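Local coordinates for protein N-acyl-D-glutamate deacylase (Bordetella bronchiseptica, PDB 3GIP) that catalyses the zinc-dependent hydrolysis of N-acyl-D-glutamate to D-glutamate and a carboxylic acid, as a member of the amidohydrolase superfamily, at residues G61-F73 / W81-C95. Residues are numbered along the deposited sequence; the frame is centred on the assembly and turned at random.
With ZN (zinc ion), chain F.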
loop_
_atom_site.group_PDB
_atom_site.type_symbol
_atom_site.label_atom_id
_atom_site.label_comp_id
_atom_site.label_asym_id
_atom_site.label_seq_id
_atom_site.Cartn_x
_atom_site.Cartn_y
_atom_site.Cartn_z
ATOM N N GLY A 61 -2.329 -12.426 8.906
ATOM C CA GLY A 61 -1.809 -12.127 7.582
ATOM C C GLY A 61 -1.447 -10.653 7.515
ATOM O O GLY A 61 -2.097 -9.823 8.158
ATOM N N PHE A 62 -0.418 -10.309 6.747
ATOM C CA PHE A 62 -0.014 -8.911 6.661
ATOM C C PHE A 62 -0.950 -8.071 5.803
ATOM O O PHE A 62 -1.477 -8.532 4.787
ATOM C CB PHE A 62 1.420 -8.799 6.136
ATOM C CG PHE A 62 2.408 -9.642 6.896
ATOM C CD1 PHE A 62 2.291 -9.806 8.275
ATOM C CD2 PHE A 62 3.460 -10.272 6.234
ATOM C CE1 PHE A 62 3.204 -10.584 8.981
ATOM C CE2 PHE A 62 4.378 -11.052 6.932
ATOM C CZ PHE A 62 4.250 -11.208 8.306
ATOM N N ILE A 63 -1.154 -6.832 6.236
ATOM C CA ILE A 63 -2.026 -5.900 5.542
ATOM C C ILE A 63 -1.194 -4.822 4.854
ATOM O O ILE A 63 -0.574 -3.983 5.509
ATOM C CB ILE A 63 -3.025 -5.252 6.535
ATOM C CG1 ILE A 63 -3.869 -6.347 7.192
ATOM C CG2 ILE A 63 -3.916 -4.252 5.811
ATOM C CD1 ILE A 63 -4.911 -5.834 8.169
ATOM N N ASP A 64 -1.176 -4.869 3.523
ATOM C CA ASP A 64 -0.430 -3.910 2.717
ATOM C C ASP A 64 -1.302 -2.679 2.540
ATOM O O ASP A 64 -2.197 -2.657 1.694
ATOM C CB ASP A 64 -0.103 -4.525 1.355
ATOM C CG ASP A 64 0.799 -3.645 0.517
ATOM O OD1 ASP A 64 1.164 -2.539 0.974
ATOM O OD2 ASP A 64 1.144 -4.066 -0.607
ATOM N N VAL A 65 -1.030 -1.653 3.337
ATOM C CA VAL A 65 -1.819 -0.436 3.296
ATOM C C VAL A 65 -1.541 0.478 2.111
ATOM O O VAL A 65 -2.259 1.454 1.911
ATOM C CB VAL A 65 -1.657 0.372 4.610
ATOM C CG1 VAL A 65 -2.008 -0.518 5.800
ATOM C CG2 VAL A 65 -0.230 0.908 4.736
ATOM N N HIS A 66 -0.512 0.176 1.321
ATOM C CA HIS A 66 -0.224 1.023 0.172
ATOM C C HIS A 66 -0.039 0.252 -1.122
ATOM O O HIS A 66 1.083 0.088 -1.619
ATOM C CB HIS A 66 1.012 1.893 0.403
ATOM C CG HIS A 66 1.061 3.088 -0.497
ATOM N ND1 HIS A 66 0.602 4.328 -0.113
ATOM C CD2 HIS A 66 1.428 3.209 -1.795
ATOM C CE1 HIS A 66 0.679 5.162 -1.136
ATOM N NE2 HIS A 66 1.176 4.507 -2.169
ATOM N N GLY A 67 -1.148 -0.214 -1.675
ATOM C CA GLY A 67 -1.075 -0.948 -2.918
ATOM C C GLY A 67 -1.606 -0.136 -4.082
ATOM O O GLY A 67 -2.332 0.841 -3.894
ATOM N N HIS A 68 -1.201 -0.527 -5.286
ATOM C CA HIS A 68 -1.658 0.108 -6.521
ATOM C C HIS A 68 -2.160 -1.023 -7.409
ATOM O O HIS A 68 -2.159 -0.915 -8.635
ATOM C CB HIS A 68 -0.511 0.828 -7.234
ATOM C CG HIS A 68 -0.153 2.148 -6.630
ATOM N ND1 HIS A 68 -1.047 3.194 -6.537
ATOM C CD2 HIS A 68 1.009 2.598 -6.100
ATOM C CE1 HIS A 68 -0.449 4.232 -5.977
ATOM N NE2 HIS A 68 0.799 3.896 -5.703
ATOM N N ASP A 69 -2.592 -2.106 -6.773
ATOM C CA ASP A 69 -3.057 -3.297 -7.479
ATOM C C ASP A 69 -4.524 -3.234 -7.908
ATOM O O ASP A 69 -5.120 -4.258 -8.240
ATOM C CB ASP A 69 -2.840 -4.512 -6.579
ATOM C CG ASP A 69 -1.518 -4.449 -5.838
ATOM O OD1 ASP A 69 -0.495 -4.909 -6.390
ATOM O OD2 ASP A 69 -1.504 -3.914 -4.707
ATOM N N ASP A 70 -5.079 -2.028 -7.921
ATOM C CA ASP A 70 -6.477 -1.798 -8.285
ATOM C C ASP A 70 -7.031 -2.673 -9.403
ATOM O O ASP A 70 -8.086 -3.295 -9.253
ATOM C CB ASP A 70 -6.678 -0.339 -8.696
ATOM C CG ASP A 70 -6.349 0.629 -7.589
ATOM O OD1 ASP A 70 -7.267 1.359 -7.155
ATOM O OD2 ASP A 70 -5.177 0.660 -7.158
ATOM N N LEU A 71 -6.322 -2.708 -10.525
ATOM C CA LEU A 71 -6.780 -3.462 -11.689
ATOM C C LEU A 71 -6.152 -4.836 -11.877
ATOM O O LEU A 71 -6.436 -5.515 -12.862
ATOM C CB LEU A 71 -6.534 -2.636 -12.951
ATOM C CG LEU A 71 -6.908 -1.156 -12.875
ATOM C CD1 LEU A 71 -6.421 -0.452 -14.133
ATOM C CD2 LEU A 71 -8.409 -0.999 -12.697
ATOM N N MET A 72 -5.310 -5.254 -10.941
ATOM C CA MET A 72 -4.642 -6.544 -11.060
ATOM C C MET A 72 -5.520 -7.749 -10.763
ATOM O O MET A 72 -5.207 -8.863 -11.173
ATOM C CB MET A 72 -3.413 -6.577 -10.148
ATOM C CG MET A 72 -2.371 -5.534 -10.509
ATOM S SD MET A 72 -1.799 -5.702 -12.209
ATOM C CE MET A 72 -2.729 -4.430 -13.007
ATOM N N PHE A 73 -6.615 -7.534 -10.047
ATOM C CA PHE A 73 -7.504 -8.635 -9.708
ATOM C C PHE A 73 -8.163 -9.188 -10.970
ATOM O O PHE A 73 -8.676 -10.305 -10.977
ATOM C CB PHE A 73 -8.525 -8.149 -8.680
ATOM C CG PHE A 73 -7.887 -7.467 -7.496
ATOM C CD1 PHE A 73 -7.056 -8.181 -6.634
ATOM C CD2 PHE A 73 -8.050 -6.103 -7.289
ATOM C CE1 PHE A 73 -6.391 -7.540 -5.587
ATOM C CE2 PHE A 73 -7.390 -5.447 -6.244
ATOM C CZ PHE A 73 -6.558 -6.168 -5.393
ATOM N N TRP A 81 2.867 -11.812 -5.967
ATOM C CA TRP A 81 3.813 -10.866 -5.385
ATOM C C TRP A 81 3.375 -10.465 -3.982
ATOM O O TRP A 81 4.188 -9.996 -3.186
ATOM C CB TRP A 81 3.973 -9.626 -6.281
ATOM C CG TRP A 81 2.705 -8.875 -6.607
ATOM C CD1 TRP A 81 2.233 -7.750 -5.992
ATOM C CD2 TRP A 81 1.773 -9.184 -7.650
ATOM N NE1 TRP A 81 1.066 -7.334 -6.592
ATOM C CE2 TRP A 81 0.761 -8.200 -7.611
ATOM C CE3 TRP A 81 1.695 -10.198 -8.614
ATOM C CZ2 TRP A 81 -0.319 -8.199 -8.501
ATOM C CZ3 TRP A 81 0.617 -10.197 -9.500
ATOM C CH2 TRP A 81 -0.371 -9.203 -9.433
ATOM N N LYS A 82 2.094 -10.664 -3.679
ATOM C CA LYS A 82 1.551 -10.343 -2.359
ATOM C C LYS A 82 1.612 -11.559 -1.442
ATOM O O LYS A 82 2.178 -11.505 -0.352
ATOM C CB LYS A 82 0.084 -9.908 -2.455
ATOM C CG LYS A 82 -0.193 -8.679 -3.297
ATOM C CD LYS A 82 0.415 -7.418 -2.715
ATOM C CE LYS A 82 -0.204 -6.206 -3.390
ATOM N NZ LYS A 82 0.481 -4.924 -3.083
ATOM N N THR A 83 1.022 -12.661 -1.889
ATOM C CA THR A 83 0.983 -13.865 -1.074
ATOM C C THR A 83 2.354 -14.413 -0.696
ATOM O O THR A 83 2.543 -14.894 0.425
ATOM C CB THR A 83 0.176 -14.981 -1.772
ATOM O OG1 THR A 83 0.856 -15.391 -2.960
ATOM C CG2 THR A 83 -1.215 -14.481 -2.140
ATOM N N SER A 84 3.310 -14.332 -1.617
ATOM C CA SER A 84 4.651 -14.847 -1.363
ATOM C C SER A 84 5.412 -14.082 -0.285
ATOM O O SER A 84 6.450 -14.548 0.183
ATOM C CB SER A 84 5.468 -14.884 -2.657
ATOM O OG SER A 84 5.736 -13.583 -3.143
ATOM N N GLN A 85 4.915 -12.908 0.100
ATOM C CA GLN A 85 5.565 -12.154 1.166
ATOM C C GLN A 85 4.660 -12.044 2.395
ATOM O O GLN A 85 4.883 -11.213 3.281
ATOM C CB GLN A 85 6.022 -10.768 0.683
ATOM C CG GLN A 85 4.949 -9.837 0.161
ATOM C CD GLN A 85 5.514 -8.474 -0.207
ATOM O OE1 GLN A 85 6.064 -7.767 0.641
ATOM N NE2 GLN A 85 5.386 -8.100 -1.476
ATOM N N GLY A 86 3.637 -12.899 2.432
ATOM C CA GLY A 86 2.723 -12.957 3.563
ATOM C C GLY A 86 1.540 -12.012 3.643
ATOM O O GLY A 86 0.883 -11.952 4.679
ATOM N N ILE A 87 1.248 -11.298 2.560
ATOM C CA ILE A 87 0.149 -10.336 2.536
ATOM C C ILE A 87 -1.200 -11.000 2.258
ATOM O O ILE A 87 -1.336 -11.748 1.291
ATOM C CB ILE A 87 0.420 -9.258 1.468
ATOM C CG1 ILE A 87 1.689 -8.487 1.837
ATOM C CG2 ILE A 87 -0.761 -8.309 1.349
ATOM C CD1 ILE A 87 2.231 -7.627 0.712
ATOM N N THR A 88 -2.187 -10.714 3.107
ATOM C CA THR A 88 -3.529 -11.285 2.965
ATOM C C THR A 88 -4.605 -10.236 2.674
ATOM O O THR A 88 -5.743 -10.580 2.341
ATOM C CB THR A 88 -3.945 -12.053 4.232
ATOM O OG1 THR A 88 -3.835 -11.191 5.370
ATOM C CG2 THR A 88 -3.057 -13.267 4.435
ATOM N N THR A 89 -4.252 -8.965 2.821
ATOM C CA THR A 89 -5.176 -7.863 2.555
ATOM C C THR A 89 -4.390 -6.704 1.959
ATOM O O THR A 89 -3.263 -6.437 2.375
ATOM C CB THR A 89 -5.862 -7.347 3.850
ATOM O OG1 THR A 89 -6.696 -8.373 4.399
ATOM C CG2 THR A 89 -6.716 -6.112 3.556
ATOM N N VAL A 90 -4.973 -6.024 0.979
ATOM C CA VAL A 90 -4.314 -4.875 0.386
ATOM C C VAL A 90 -5.290 -3.720 0.265
ATOM O O VAL A 90 -6.470 -3.919 -0.027
ATOM C CB VAL A 90 -3.740 -5.177 -1.020
ATOM C CG1 VAL A 90 -4.858 -5.550 -1.988
ATOM C CG2 VAL A 90 -2.980 -3.955 -1.533
ATOM N N VAL A 91 -4.796 -2.518 0.528
ATOM C CA VAL A 91 -5.601 -1.315 0.403
ATOM C C VAL A 91 -5.145 -0.681 -0.909
ATOM O O VAL A 91 -3.989 -0.272 -1.043
ATOM C CB VAL A 91 -5.350 -0.335 1.570
ATOM C CG1 VAL A 91 -6.215 0.911 1.398
ATOM C CG2 VAL A 91 -5.661 -1.017 2.897
ATOM N N VAL A 92 -6.047 -0.625 -1.884
ATOM C CA VAL A 92 -5.723 -0.052 -3.188
ATOM C C VAL A 92 -6.319 1.345 -3.356
ATOM O O VAL A 92 -7.020 1.837 -2.468
ATOM C CB VAL A 92 -6.241 -0.956 -4.335
ATOM C CG1 VAL A 92 -5.663 -2.360 -4.197
ATOM C CG2 VAL A 92 -7.768 -1.009 -4.312
ATOM N N GLY A 93 -6.031 1.979 -4.492
ATOM C CA GLY A 93 -6.556 3.307 -4.768
ATOM C C GLY A 93 -5.776 4.429 -4.116
ATOM O O GLY A 93 -6.343 5.450 -3.725
ATOM N N ASN A 94 -4.463 4.250 -4.026
ATOM C CA ASN A 94 -3.599 5.237 -3.393
ATOM C C ASN A 94 -3.044 6.319 -4.308
ATOM O O ASN A 94 -3.101 6.216 -5.535
ATOM C CB ASN A 94 -2.436 4.515 -2.713
ATOM C CG ASN A 94 -2.850 3.837 -1.433
ATOM O OD1 ASN A 94 -3.047 4.495 -0.415
ATOM N ND2 ASN A 94 -2.999 2.518 -1.476
ATOM N N CYS A 95 -2.513 7.364 -3.678
ATOM C CA CYS A 95 -1.883 8.487 -4.357
ATOM C C CYS A 95 -2.764 9.220 -5.352
ATOM O O CYS A 95 -2.272 9.772 -6.334
ATOM C CB CYS A 95 -0.610 8.012 -5.053
ATOM S SG CYS A 95 0.468 7.068 -3.927
HETATM ZN ZN ZN F . 2.531 7.888 -4.032
HETATM O O HOH W 1 -3.147 4.040 2.289
HETATM O O HOH W 2 0.976 -2.504 -5.173
HETATM O O HOH W 3 -3.799 2.975 -6.618
#
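Lys82 reaches from helix 80-83 to bind two carboxylates of segment 61-73: its NZ lies 2.7 Å from Asp64 OD2, met on the anti side, and 2.8 Å from Asp69 OD2, met on the syn side. A bend at chi2 (-66°) in the otherwise extended outer chain delivers the amine between them, and water 2 accepts from it as well. Asp69 is gripped again, since Trp81 NE1 donates in its own ring plane to Asp69 OD1 (2.9 Å), arriving from above the carboxylate plane; Ser364 gives Asp64 OD2 a further bond. This network lies on the sheet face that carries Asp64, Ile87 and Val90; strands 62-64 and 87-92 themselves pair in parallel, their axes 19° apart, as the first two strands of the TIM-like barrel. The register slips by one residue between Phe62 and Ile63, a beta bulge where Phe62 O takes a bond from Thr88 N (2.8 Å) and a weak one from Thr89 N.

Past Val91, in a contact buried throughout, Asn94 and waters do more of the joining. Asn94 ND2 donates to Gly67 O at 3.0 Å on a lone pair, nearly straight at 172°, while Asn94 CB packs over one face of His66. Water 1 bridges Val65 O and Asn94 OD1. Cys95 SG binds zinc at 2.2 Å, alongside His218 and His248. Two carboxylates around one buried ammonium should favour a charged lysine, and Asn94 ties the residue preceding the zinc ligand to segment 61-73.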